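Local coordinates for protein thiosulfate reductase (Thermus thermophilus, PDB 2VPZ) that probably reduces sulfur compounds such as polysulfide or thiosulfate, using a [4Fe-4S] cluster and a molybdenum atom held by two molybdopterin guanine dinucleotides, at residues 110-115 with 472-477; 409-414 with 594-599; 644-649 with 664-669. All blocks are in the same frame, centred on the assembly; numbering follows the deposited sequence.

Contact 1: residues 110-115 with 472-477; sequences GKYRVA and HVMWAD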
ATOM      1  N   GLY A 110       8.599  53.308  27.002  1.00 58.03           N
ATOM      2  CA  GLY A 110       9.620  53.155  25.965  1.00 57.05           C
ATOM      3  C   GLY A 110      10.264  54.365  25.289  1.00 56.84           C
ATOM      4  O   GLY A 110      10.451  54.370  24.069  1.00 56.42           O
ATOM      5  N   LYS A 111      10.620  55.379  26.089  1.00 56.87           N
ATOM      6  CA  LYS A 111      11.234  56.660  25.619  1.00 56.16           C
ATOM      7  C   LYS A 111      12.776  56.696  25.464  1.00 55.17           C
ATOM      8  O   LYS A 111      13.492  56.622  26.456  1.00 55.25           O
ATOM      9  CB  LYS A 111      10.784  57.832  26.534  1.00 57.75           C
ATOM     10  CG  LYS A 111       9.648  58.713  25.988  1.00 59.16           C
ATOM     11  CD  LYS A 111       8.282  58.329  26.553  1.00 60.15           C
ATOM     12  CE  LYS A 111       7.955  59.165  27.787  1.00 61.03           C
ATOM     13  NZ  LYS A 111       6.480  59.332  27.996  1.00 61.77           N
ATOM     14  N   TYR A 112      13.261  56.845  24.228  1.00 54.54           N
ATOM     15  CA  TYR A 112      14.683  56.864  23.871  1.00 53.92           C
ATOM     16  C   TYR A 112      15.079  58.028  22.960  1.00 55.23           C
ATOM     17  O   TYR A 112      14.224  58.621  22.315  1.00 55.30           O
ATOM     18  CB  TYR A 112      15.054  55.570  23.146  1.00 52.66           C
ATOM     19  CG  TYR A 112      15.019  54.392  24.032  1.00 50.63           C
ATOM     20  CD1 TYR A 112      13.849  53.647  24.222  1.00 49.40           C
ATOM     21  CD2 TYR A 112      16.111  54.109  24.845  1.00 49.96           C
ATOM     22  CE1 TYR A 112      13.769  52.670  25.201  1.00 48.73           C
ATOM     23  CE2 TYR A 112      16.065  53.143  25.820  1.00 49.47           C
ATOM     24  CZ  TYR A 112      14.888  52.411  26.006  1.00 48.30           C
ATOM     25  OH  TYR A 112      14.813  51.493  27.009  1.00 47.02           O
ATOM     26  N   ARG A 113      16.377  58.341  22.919  1.00 56.41           N
ATOM     27  CA  ARG A 113      16.887  59.353  21.998  1.00 57.82           C
ATOM     28  C   ARG A 113      18.171  58.761  21.385  1.00 56.96           C
ATOM     29  O   ARG A 113      18.947  58.070  22.076  1.00 57.01           O
ATOM     30  CB  ARG A 113      17.185  60.696  22.703  1.00 60.02           C
ATOM     31  CG  ARG A 113      18.277  60.636  23.760  1.00 61.65           C
ATOM     32  CD  ARG A 113      18.630  61.989  24.396  1.00 63.11           C
ATOM     33  NE  ARG A 113      20.027  62.058  24.830  1.00 64.67           N
ATOM     34  CZ  ARG A 113      20.550  61.450  25.893  1.00 64.91           C
ATOM     35  NH1 ARG A 113      19.785  60.704  26.677  1.00 65.74           N
ATOM     36  NH2 ARG A 113      21.855  61.556  26.169  1.00 63.57           N
ATOM     37  N   VAL A 114      18.369  58.982  20.092  1.00 56.85           N
ATOM     38  CA  VAL A 114      19.526  58.474  19.362  1.00 57.25           C
ATOM     39  C   VAL A 114      20.817  59.067  19.954  1.00 57.62           C
ATOM     40  O   VAL A 114      20.824  60.178  20.506  1.00 58.57           O
ATOM     41  CB  VAL A 114      19.402  58.764  17.801  1.00 57.52           C
ATOM     42  CG1 VAL A 114      19.482  60.270  17.509  1.00 57.39           C
ATOM     43  CG2 VAL A 114      20.466  57.987  17.008  1.00 57.78           C
ATOM     44  N   ALA A 115      21.903  58.298  19.885  1.00 57.95           N
ATOM     45  CA  ALA A 115      23.193  58.696  20.422  1.00 57.74           C
ATOM     46  C   ALA A 115      24.299  58.209  19.526  1.00 57.41           C
ATOM     47  O   ALA A 115      24.097  57.434  18.576  1.00 57.45           O
ATOM     48  CB  ALA A 115      23.390  58.128  21.850  1.00 57.57           C
ATOM     49  N   HIS A 472      12.516  42.887  26.596  1.00 41.94           N
ATOM     50  CA  HIS A 472      13.494  43.198  27.677  1.00 40.83           C
ATOM     51  C   HIS A 472      14.650  44.152  27.246  1.00 40.72           C
ATOM     52  O   HIS A 472      15.445  44.551  28.078  1.00 43.12           O
ATOM     53  CB  HIS A 472      14.206  41.964  28.218  1.00 39.17           C
ATOM     54  CG  HIS A 472      15.268  41.448  27.337  1.00 36.98           C
ATOM     55  ND1 HIS A 472      16.580  41.745  27.476  1.00 36.59           N
ATOM     56  CD2 HIS A 472      15.169  40.784  26.188  1.00 35.87           C
ATOM     57  CE1 HIS A 472      17.256  41.283  26.449  1.00 35.68           C
ATOM     58  NE2 HIS A 472      16.412  40.684  25.644  1.00 34.79           N
ATOM     59  N   VAL A 473      14.781  44.452  25.956  1.00 40.62           N
ATOM     60  CA  VAL A 473      15.817  45.369  25.464  1.00 38.97           C
ATOM     61  C   VAL A 473      15.310  46.829  25.650  1.00 40.41           C
ATOM     62  O   VAL A 473      16.089  47.758  25.942  1.00 42.17           O
ATOM     63  CB  VAL A 473      16.166  45.135  23.933  1.00 37.82           C
ATOM     64  CG1 VAL A 473      17.141  46.202  23.414  1.00 37.04           C
ATOM     65  CG2 VAL A 473      16.740  43.711  23.719  1.00 34.54           C
ATOM     66  N   MET A 474      14.005  47.018  25.502  1.00 41.25           N
ATOM     67  CA  MET A 474      13.358  48.311  25.654  1.00 41.62           C
ATOM     68  C   MET A 474      13.042  48.710  27.120  1.00 42.18           C
ATOM     69  O   MET A 474      12.166  49.533  27.388  1.00 42.57           O
ATOM     70  CB  MET A 474      12.107  48.421  24.752  1.00 43.11           C
ATOM     71  CG  MET A 474      12.297  47.912  23.304  1.00 44.08           C
ATOM     72  SD  MET A 474      13.710  48.682  22.441  1.00 46.51           S
ATOM     73  CE  MET A 474      13.128  50.424  22.279  1.00 46.52           C
ATOM     74  N   TRP A 475      13.751  48.092  28.066  1.00 42.96           N
ATOM     75  CA  TRP A 475      13.677  48.445  29.509  1.00 42.72           C
ATOM     76  C   TRP A 475      15.055  48.983  29.910  1.00 43.85           C
ATOM     77  O   TRP A 475      15.289  49.299  31.079  1.00 44.16           O
ATOM     78  CB  TRP A 475      13.376  47.248  30.412  1.00 41.08           C
ATOM     79  CG  TRP A 475      11.928  46.963  30.606  1.00 40.64           C
ATOM     80  CD1 TRP A 475      10.985  46.751  29.631  1.00 40.96           C
ATOM     81  CD2 TRP A 475      11.236  46.853  31.858  1.00 40.68           C
ATOM     82  NE1 TRP A 475       9.757  46.513  30.205  1.00 40.95           N
ATOM     83  CE2 TRP A 475       9.884  46.557  31.567  1.00 41.15           C
ATOM     84  CE3 TRP A 475      11.636  46.950  33.198  1.00 41.11           C
ATOM     85  CZ2 TRP A 475       8.915  46.389  32.572  1.00 41.24           C
ATOM     86  CZ3 TRP A 475      10.685  46.782  34.205  1.00 42.27           C
ATOM     87  CH2 TRP A 475       9.331  46.491  33.878  1.00 41.96           C
ATOM     88  N   ALA A 476      15.969  49.088  28.954  1.00 43.77           N
ATOM     89  CA  ALA A 476      17.332  49.532  29.232  1.00 45.27           C
ATOM     90  C   ALA A 476      17.714  51.037  29.194  1.00 45.79           C
ATOM     91  O   ALA A 476      17.080  51.820  28.457  1.00 45.51           O
ATOM     92  CB  ALA A 476      18.314  48.760  28.265  1.00 44.01           C
ATOM     93  N   ASP A 477      18.694  51.438  30.024  1.00 45.51           N
ATOM     94  CA  ASP A 477      19.288  52.800  29.978  1.00 45.96           C
ATOM     95  C   ASP A 477      20.402  52.409  28.934  1.00 46.78           C
ATOM     96  O   ASP A 477      21.262  51.610  29.263  1.00 49.21           O
ATOM     97  CB  ASP A 477      20.048  53.247  31.274  1.00 44.64           C
ATOM     98  CG  ASP A 477      19.487  52.671  32.561  1.00 44.66           C
ATOM     99  OD1 ASP A 477      18.261  52.801  32.765  1.00 43.91           O
ATOM    100  OD2 ASP A 477      20.273  52.107  33.365  1.00 42.49           O
TER
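The hydroxyl of Tyr112 reaches from a short two-stranded hairpin into the loop 472-477, where it donates a hydrogen bond to a backbone carbonyl. The bond runs from Tyr112 OH to Ala476 O over 2.7 Å. It arrives in the plane of the carbonyl, on a lone pair, with a C=O...O angle of 132°. Ala476 O lies at the edge of the Tyr112 ring, close to its plane, and also sits 3.1 Å from Tyr112 CE2. Within the loop, Ala476 N bonds back to Val473 O at 3.3 Å, closing a turn just before the acceptor carbonyl.

The apolar part is a single methyl group. Met474 is bent at chi2 and chi3 (-54° and -67°), which folds its end back toward the hairpin and sets Met474 CE 3.7 Å from Tyr112 CE1, at a slant to the ring. Ile479 of the following strand touches both Tyr112 and Met474.

Charged groups join the same two parts: Asp477 forms salt bridges with Arg101 and Arg107, and Arg101 belongs to the strand paired with 112-114. At its far end the loop carries His472, which lines a dinucleotide pocket. The arrangement is that of a connection between neighbouring parallel strands, 462-466 and 479-481, in an alpha/beta sheet of the molybdopterin oxidoreductase fold, with an antiparallel hairpin docked on it.

Contact 2: residues 409-414 with 594-599; sequences KFFARS and CQRFKE
Phe411 projects from the loop 409-414 onto the first turn of helix 594-600 and meets Gln595 and Arg596 there. Its CG stands anti to the backbone N (chi1 -177°), which carries the ring straight out to the helix.

The apolar contacts are made by the leading end of the ring. Phe411 CZ comes within 4.0 Å of Arg596 CB and 4.1 Å of Gln595 CG, while Phe411 CE1 lies 3.9 Å from Arg596 CA. The ring therefore rests against the helix backbone as much as against its side chains. Gln595 O stands at the ring edge, near its plane, 3.8 Å from Phe411 CZ.

This is a loop-to-helix contact at the protein surface, away from the cofactors. The loop belongs to the long connection between helices 341-354 and 423-426 in the molybdopterin oxidoreductase region, and the helix comes 180 residues later, ahead of strand 619-624.

The polar neighbour is the guanidinium of Arg596. A bend at chi2 (118°) turns its chain back along the phenyl group, and the two side chains slide past each other in opposite directions. Arg596 NH1 comes 3.2 Å from Phe411 CB, beside the root of the ring, and 3.3 Å from Phe411 CD1. Ring and guanidinium planes are nearly perpendicular, 88° apart, and Phe411 CD1 lies at the guanidinium edge, so the groups are not stacked. Arg596 also packs on Trp183 of helix 168-184 and on Ile728, whose backbone bonds to Ala412; Phe411 is joined in the same way to Pro727.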
ATOM      1  N   LYS A 409      23.678  28.879  48.272  1.00 55.13           N
ATOM      2  CA  LYS A 409      22.369  28.309  47.975  1.00 53.04           C
ATOM      3  C   LYS A 409      22.159  26.834  47.565  1.00 52.45           C
ATOM      4  O   LYS A 409      21.096  26.251  47.803  1.00 52.92           O
ATOM      5  CB  LYS A 409      21.621  29.275  47.026  1.00 53.44           C
ATOM      6  CG  LYS A 409      21.223  30.616  47.691  1.00 52.99           C
ATOM      7  CD  LYS A 409      20.887  31.709  46.669  1.00 54.08           C
ATOM      8  CE  LYS A 409      21.419  33.103  47.080  1.00 55.18           C
ATOM      9  NZ  LYS A 409      21.246  34.157  46.011  1.00 56.37           N
ATOM     10  N   PHE A 410      23.194  26.237  46.984  1.00 51.16           N
ATOM     11  CA  PHE A 410      23.201  24.836  46.544  1.00 49.83           C
ATOM     12  C   PHE A 410      24.648  24.300  46.713  1.00 50.52           C
ATOM     13  O   PHE A 410      25.558  25.095  46.963  1.00 49.52           O
ATOM     14  CB  PHE A 410      22.698  24.736  45.095  1.00 47.15           C
ATOM     15  CG  PHE A 410      23.259  25.787  44.161  1.00 42.36           C
ATOM     16  CD1 PHE A 410      24.437  25.552  43.451  1.00 41.00           C
ATOM     17  CD2 PHE A 410      22.612  27.017  43.997  1.00 41.10           C
ATOM     18  CE1 PHE A 410      24.971  26.526  42.578  1.00 40.30           C
ATOM     19  CE2 PHE A 410      23.130  28.012  43.127  1.00 40.52           C
ATOM     20  CZ  PHE A 410      24.311  27.764  42.418  1.00 39.25           C
ATOM     21  N   PHE A 411      24.874  22.990  46.564  1.00 51.52           N
ATOM     22  CA  PHE A 411      26.206  22.368  46.743  1.00 53.32           C
ATOM     23  C   PHE A 411      27.287  22.683  45.705  1.00 54.10           C
ATOM     24  O   PHE A 411      28.404  23.105  46.046  1.00 54.60           O
ATOM     25  CB  PHE A 411      26.094  20.840  46.884  1.00 55.16           C
ATOM     26  CG  PHE A 411      27.423  20.130  47.137  1.00 57.14           C
ATOM     27  CD1 PHE A 411      27.840  19.851  48.433  1.00 58.25           C
ATOM     28  CD2 PHE A 411      28.254  19.754  46.067  1.00 58.09           C
ATOM     29  CE1 PHE A 411      29.067  19.205  48.690  1.00 58.85           C
ATOM     30  CE2 PHE A 411      29.497  19.101  46.304  1.00 59.09           C
ATOM     31  CZ  PHE A 411      29.898  18.830  47.626  1.00 58.95           C
ATOM     32  N   ALA A 412      26.958  22.431  44.442  1.00 54.74           N
ATOM     33  CA  ALA A 412      27.842  22.678  43.291  1.00 54.96           C
ATOM     34  C   ALA A 412      28.357  24.131  43.213  1.00 54.92           C
ATOM     35  O   ALA A 412      27.785  25.044  43.826  1.00 54.64           O
ATOM     36  CB  ALA A 412      27.160  22.250  41.963  1.00 55.81           C
ATOM     37  N   ARG A 413      29.408  24.320  42.422  1.00 55.45           N
ATOM     38  CA  ARG A 413      30.133  25.575  42.226  1.00 56.74           C
ATOM     39  C   ARG A 413      29.825  26.476  40.993  1.00 56.18           C
ATOM     40  O   ARG A 413      30.387  27.572  40.861  1.00 55.64           O
ATOM     41  CB  ARG A 413      31.650  25.247  42.256  1.00 58.97           C
ATOM     42  CG  ARG A 413      32.151  24.299  41.114  1.00 63.07           C
ATOM     43  CD  ARG A 413      31.092  23.223  40.602  1.00 66.06           C
ATOM     44  NE  ARG A 413      30.854  22.076  41.514  1.00 68.55           N
ATOM     45  CZ  ARG A 413      30.739  20.786  41.161  1.00 69.85           C
ATOM     46  NH1 ARG A 413      30.833  20.391  39.894  1.00 70.81           N
ATOM     47  NH2 ARG A 413      30.531  19.850  42.103  1.00 69.29           N
ATOM     48  N   SER A 414      28.945  26.019  40.113  1.00 55.26           N
ATOM     49  CA  SER A 414      28.573  26.785  38.920  1.00 54.25           C
ATOM     50  C   SER A 414      27.761  28.027  39.282  1.00 53.03           C
ATOM     51  O   SER A 414      27.043  28.026  40.283  1.00 53.45           O
ATOM     52  CB  SER A 414      27.779  25.924  37.909  1.00 54.39           C
ATOM     53  OG  SER A 414      27.088  24.854  38.511  1.00 53.90           O
ATOM     54  N   CYS A 594      32.851  11.004  47.329  1.00 90.54           N
ATOM     55  CA  CYS A 594      33.154  10.974  48.770  1.00 90.66           C
ATOM     56  C   CYS A 594      32.951  12.286  49.580  1.00 89.53           C
ATOM     57  O   CYS A 594      32.561  12.195  50.740  1.00 89.47           O
ATOM     58  CB  CYS A 594      34.598  10.422  49.041  1.00 92.36           C
ATOM     59  SG  CYS A 594      34.769   9.196  50.428  1.00 96.66           S
ATOM     60  N   GLN A 595      33.146  13.472  48.993  1.00 88.66           N
ATOM     61  CA  GLN A 595      33.009  14.788  49.695  1.00 88.65           C
ATOM     62  C   GLN A 595      31.652  15.500  49.803  1.00 88.89           C
ATOM     63  O   GLN A 595      31.549  16.635  50.309  1.00 89.17           O
ATOM     64  CB  GLN A 595      34.020  15.820  49.167  1.00 88.75           C
ATOM     65  CG  GLN A 595      33.414  17.220  48.937  1.00 89.43           C
ATOM     66  CD  GLN A 595      34.355  18.185  48.278  1.00 90.23           C
ATOM     67  OE1 GLN A 595      33.962  19.264  47.822  1.00 90.53           O
ATOM     68  NE2 GLN A 595      35.624  17.795  48.220  1.00 90.88           N
ATOM     69  N   ARG A 596      30.610  14.868  49.276  1.00 88.73           N
ATOM     70  CA  ARG A 596      29.221  15.387  49.307  1.00 88.06           C
ATOM     71  C   ARG A 596      28.578  14.641  50.496  1.00 88.15           C
ATOM     72  O   ARG A 596      27.913  15.238  51.369  1.00 88.05           O
ATOM     73  CB  ARG A 596      28.514  15.060  47.990  1.00 87.51           C
ATOM     74  CG  ARG A 596      27.027  14.729  48.099  1.00 86.95           C
ATOM     75  CD  ARG A 596      26.211  15.747  47.329  1.00 87.51           C
ATOM     76  NE  ARG A 596      24.847  15.927  47.812  1.00 88.30           N
ATOM     77  CZ  ARG A 596      24.329  17.064  48.260  1.00 89.44           C
ATOM     78  NH1 ARG A 596      25.058  18.172  48.301  1.00 90.02           N
ATOM     79  NH2 ARG A 596      23.066  17.092  48.673  1.00 89.85           N
ATOM     80  N   PHE A 597      28.798  13.326  50.477  1.00 88.54           N
ATOM     81  CA  PHE A 597      28.451  12.267  51.458  1.00 89.59           C
ATOM     82  C   PHE A 597      28.653  12.958  52.837  1.00 90.01           C
ATOM     83  O   PHE A 597      27.681  13.283  53.583  1.00 90.72           O
ATOM     84  CB  PHE A 597      29.520  11.130  51.280  1.00 89.53           C
ATOM     85  CG  PHE A 597      29.135   9.771  51.909  1.00 89.99           C
ATOM     86  CD1 PHE A 597      27.972   9.644  52.620  1.00 90.45           C
ATOM     87  CD2 PHE A 597      29.976   8.621  51.789  1.00 90.10           C
ATOM     88  CE1 PHE A 597      27.586   8.439  53.205  1.00 90.78           C
ATOM     89  CE2 PHE A 597      29.601   7.378  52.394  1.00 90.54           C
ATOM     90  CZ  PHE A 597      28.396   7.301  53.095  1.00 90.84           C
ATOM     91  N   LYS A 598      29.948  13.143  53.112  1.00 89.59           N
ATOM     92  CA  LYS A 598      30.579  13.776  54.276  1.00 89.57           C
ATOM     93  C   LYS A 598      29.785  14.982  54.795  1.00 89.90           C
ATOM     94  O   LYS A 598      29.099  14.899  55.824  1.00 90.40           O
ATOM     95  CB  LYS A 598      32.040  14.239  53.922  1.00 89.07           C
ATOM     96  CG  LYS A 598      33.074  13.156  53.458  1.00 88.46           C
ATOM     97  CD  LYS A 598      34.442  13.723  52.988  1.00 88.30           C
ATOM     98  CE  LYS A 598      35.404  12.618  52.498  1.00 88.37           C
ATOM     99  NZ  LYS A 598      36.167  11.961  53.609  1.00 88.48           N
ATOM    100  N   GLU A 599      29.810  16.105  54.087  1.00 89.91           N
ATOM    101  CA  GLU A 599      29.092  17.274  54.579  1.00 90.07           C
ATOM    102  C   GLU A 599      27.667  17.607  54.023  1.00 90.29           C
ATOM    103  O   GLU A 599      26.952  18.366  54.618  1.00 90.92           O
ATOM    104  CB  GLU A 599      30.061  18.502  54.571  1.00 90.74           C
ATOM    105  CG  GLU A 599      30.054  19.415  55.867  1.00 91.62           C
ATOM    106  CD  GLU A 599      30.601  18.747  57.167  1.00 92.17           C
ATOM    107  OE1 GLU A 599      31.819  18.854  57.442  1.00 92.43           O
ATOM    108  OE2 GLU A 599      29.793  18.132  57.904  1.00 91.99           O
TER

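Contact 3: residues 644-649 with 664-669; sequences DPENEV and GDYVML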
ATOM      1  N   ASP A 644       5.563  28.444  10.637  1.00 34.19           N
ATOM      2  CA  ASP A 644       4.953  28.183  11.974  1.00 33.27           C
ATOM      3  C   ASP A 644       4.734  29.517  12.686  1.00 32.26           C
ATOM      4  O   ASP A 644       5.621  29.994  13.479  1.00 32.91           O
ATOM      5  CB  ASP A 644       5.868  27.200  12.750  1.00 32.40           C
ATOM      6  CG  ASP A 644       5.225  26.667  14.035  1.00 33.67           C
ATOM      7  OD1 ASP A 644       3.962  26.613  14.104  1.00 34.37           O
ATOM      8  OD2 ASP A 644       5.999  26.271  14.956  1.00 32.05           O
ATOM      9  N   PRO A 645       3.539  30.146  12.460  1.00 30.58           N
ATOM     10  CA  PRO A 645       3.014  31.417  12.952  1.00 29.40           C
ATOM     11  C   PRO A 645       2.453  31.449  14.365  1.00 28.39           C
ATOM     12  O   PRO A 645       2.144  32.523  14.891  1.00 27.53           O
ATOM     13  CB  PRO A 645       1.976  31.795  11.880  1.00 31.03           C
ATOM     14  CG  PRO A 645       1.593  30.439  11.196  1.00 30.16           C
ATOM     15  CD  PRO A 645       2.412  29.372  11.971  1.00 30.13           C
ATOM     16  N   GLU A 646       2.270  30.284  14.965  1.00 28.11           N
ATOM     17  CA  GLU A 646       1.744  30.216  16.332  1.00 30.92           C
ATOM     18  C   GLU A 646       1.940  28.839  16.963  1.00 30.57           C
ATOM     19  O   GLU A 646       2.200  27.848  16.245  1.00 32.07           O
ATOM     20  CB  GLU A 646       0.239  30.559  16.383  1.00 33.08           C
ATOM     21  CG  GLU A 646      -0.618  29.754  15.338  1.00 37.75           C
ATOM     22  CD  GLU A 646      -2.154  29.742  15.579  1.00 39.26           C
ATOM     23  OE1 GLU A 646      -2.613  30.378  16.547  1.00 40.31           O
ATOM     24  OE2 GLU A 646      -2.891  29.080  14.802  1.00 40.69           O
ATOM     25  N   ASN A 647       1.878  28.777  18.290  1.00 30.87           N
ATOM     26  CA  ASN A 647       1.928  27.532  18.952  1.00 29.55           C
ATOM     27  C   ASN A 647       0.516  27.069  19.162  1.00 30.75           C
ATOM     28  O   ASN A 647      -0.485  27.785  18.907  1.00 32.55           O
ATOM     29  CB  ASN A 647       2.802  27.435  20.247  1.00 28.54           C
ATOM     30  CG  ASN A 647       2.530  28.524  21.280  1.00 29.79           C
ATOM     31  OD1 ASN A 647       3.112  28.500  22.377  1.00 30.79           O
ATOM     32  ND2 ASN A 647       1.669  29.487  20.945  1.00 28.23           N
ATOM     33  N   GLU A 648       0.447  25.826  19.628  1.00 31.32           N
ATOM     34  CA  GLU A 648      -0.800  25.105  19.682  1.00 34.36           C
ATOM     35  C   GLU A 648      -0.747  24.226  21.043  1.00 33.78           C
ATOM     36  O   GLU A 648       0.271  23.593  21.329  1.00 34.21           O
ATOM     37  CB  GLU A 648      -0.709  24.367  18.263  1.00 35.30           C
ATOM     38  CG  GLU A 648      -0.093  25.330  16.990  1.00 36.19           C
ATOM     39  CD  GLU A 648       1.334  24.950  16.380  1.00 37.48           C
ATOM     40  OE1 GLU A 648       1.853  23.861  16.704  1.00 41.02           O
ATOM     41  OE2 GLU A 648       1.942  25.743  15.549  1.00 26.27           O
ATOM     42  N   VAL A 649      -1.777  24.269  21.914  1.00 32.70           N
ATOM     43  CA  VAL A 649      -1.812  23.485  23.201  1.00 31.34           C
ATOM     44  C   VAL A 649      -2.257  22.032  22.953  1.00 31.21           C
ATOM     45  O   VAL A 649      -3.336  21.821  22.402  1.00 30.75           O
ATOM     46  CB  VAL A 649      -2.859  24.016  24.319  1.00 32.32           C
ATOM     47  CG1 VAL A 649      -2.365  23.610  25.743  1.00 30.27           C
ATOM     48  CG2 VAL A 649      -3.108  25.504  24.232  1.00 34.18           C
ATOM     49  N   GLY A 664     -10.812  23.967  15.985  1.00 50.92           N
ATOM     50  CA  GLY A 664     -10.336  25.331  15.770  1.00 46.96           C
ATOM     51  C   GLY A 664     -10.500  26.332  16.901  1.00 43.54           C
ATOM     52  O   GLY A 664     -10.329  27.520  16.694  1.00 44.14           O
ATOM     53  N   ASP A 665     -10.832  25.867  18.095  1.00 41.53           N
ATOM     54  CA  ASP A 665     -11.012  26.772  19.237  1.00 39.95           C
ATOM     55  C   ASP A 665      -9.737  27.390  19.786  1.00 38.67           C
ATOM     56  O   ASP A 665      -8.634  26.900  19.551  1.00 38.68           O
ATOM     57  CB  ASP A 665     -11.745  26.080  20.398  1.00 42.28           C
ATOM     58  CG  ASP A 665     -13.189  25.705  20.089  1.00 44.00           C
ATOM     59  OD1 ASP A 665     -13.676  26.078  19.001  1.00 44.74           O
ATOM     60  OD2 ASP A 665     -13.823  25.041  20.950  1.00 44.42           O
ATOM     61  N   TYR A 666      -9.909  28.478  20.534  1.00 37.36           N
ATOM     62  CA  TYR A 666      -8.821  29.186  21.198  1.00 36.80           C
ATOM     63  C   TYR A 666      -9.090  29.101  22.678  1.00 36.77           C
ATOM     64  O   TYR A 666     -10.211  28.827  23.115  1.00 36.64           O
ATOM     65  CB  TYR A 666      -8.678  30.609  20.706  1.00 35.84           C
ATOM     66  CG  TYR A 666      -7.890  30.622  19.424  1.00 35.79           C
ATOM     67  CD1 TYR A 666      -8.473  30.211  18.227  1.00 34.61           C
ATOM     68  CD2 TYR A 666      -6.529  30.964  19.425  1.00 35.98           C
ATOM     69  CE1 TYR A 666      -7.741  30.130  17.057  1.00 35.66           C
ATOM     70  CE2 TYR A 666      -5.770  30.891  18.262  1.00 36.52           C
ATOM     71  CZ  TYR A 666      -6.383  30.472  17.073  1.00 37.20           C
ATOM     72  OH  TYR A 666      -5.635  30.391  15.918  1.00 37.68           O
ATOM     73  N   VAL A 667      -8.048  29.359  23.453  1.00 35.91           N
ATOM     74  CA  VAL A 667      -8.171  29.224  24.904  1.00 34.46           C
ATOM     75  C   VAL A 667      -7.129  30.101  25.617  1.00 35.68           C
ATOM     76  O   VAL A 667      -6.111  30.461  25.009  1.00 36.64           O
ATOM     77  CB  VAL A 667      -7.872  27.697  25.235  1.00 33.78           C
ATOM     78  CG1 VAL A 667      -6.840  27.600  26.353  1.00 32.09           C
ATOM     79  CG2 VAL A 667      -9.159  26.921  25.581  1.00 31.64           C
ATOM     80  N   MET A 668      -7.408  30.498  26.859  1.00 35.50           N
ATOM     81  CA  MET A 668      -6.385  31.206  27.672  1.00 35.60           C
ATOM     82  C   MET A 668      -5.845  30.125  28.626  1.00 35.79           C
ATOM     83  O   MET A 668      -6.605  29.253  29.069  1.00 35.06           O
ATOM     84  CB  MET A 668      -6.955  32.320  28.584  1.00 36.48           C
ATOM     85  CG  MET A 668      -7.638  33.504  27.932  1.00 37.43           C
ATOM     86  SD  MET A 668      -6.499  34.522  26.904  1.00 40.17           S
ATOM     87  CE  MET A 668      -5.304  35.130  28.139  1.00 38.47           C
ATOM     88  N   LEU A 669      -4.548  30.179  28.920  1.00 35.77           N
ATOM     89  CA  LEU A 669      -3.944  29.263  29.910  1.00 36.36           C
ATOM     90  C   LEU A 669      -3.772  30.096  31.224  1.00 36.34           C
ATOM     91  O   LEU A 669      -3.196  31.183  31.223  1.00 36.21           O
ATOM     92  CB  LEU A 669      -2.556  28.724  29.437  1.00 34.94           C
ATOM     93  CG  LEU A 669      -2.608  27.899  28.143  1.00 35.28           C
ATOM     94  CD1 LEU A 669      -1.192  27.617  27.638  1.00 34.55           C
ATOM     95  CD2 LEU A 669      -3.398  26.575  28.333  1.00 33.91           C
TER
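Glu646 holds CG between its backbone N and carbonyl carbon (chi1 50°) and is extended beyond it, while Tyr666 has CG anti to its carbonyl carbon; these settings send carboxylate and phenol toward each other from opposite directions. Tyr666 OH donates to Glu646 OE1 over 3.1 Å, and OE1 accepts through its syn lone pair, on the side of the other carboxylate oxygen. Glu646 OE2 is also near, 3.2 Å from Tyr666 OH. Carboxylate and ring planes are only modestly inclined, by 24°, with OE1 at the ring edge near its plane.

A second partner holds the carboxylate: Glu646 OE2 forms a salt bridge with Arg681 of strand 676-683, against which Tyr666 also packs. With a phenol hydroxyl and a guanidinium both in attendance, Glu646 would be expected to favour its ionised form.

Farther along the two segments the contact turns apolar. Val649 CG1 and Leu669 CD2 meet tip to tip at 4.1 Å, and Ile695 of strand 692-696 touches both side chains. The short segments run 66° apart and do not pair directly, because strand 676-683 lies between them, bonded to Val649 on one side and to Val667 on the other. Apolar packing between strands of one mixed sheet, with side chains of 648-650 and 666-671 meeting on 692-696, is consistent with the double-psi beta-barrel of the molybdopterin dinucleotide-binding domain.

The three contacts are well separated in one chain, each some 23 to 27 Å from its centre. Contacts 1 and 2 have centres about 42 Å apart, contacts 2 and 3 about 43 Å, and contacts 1 and 3 about 31 Å; none touches another. Along the sequence contacts 1 and 2 cross, since 409-414 falls between 110-115 and 472-477, whereas contact 3 opens only after both have closed. Contact 1 and the loop of contact 2 belong to the molybdopterin oxidoreductase region; contact 3 lies wholly in the dinucleotide-binding domain. The first two therefore tie together distant parts of the chain, while the third is local, joining segments 15 residues apart at their closest ends, whose strands belong to one sheet.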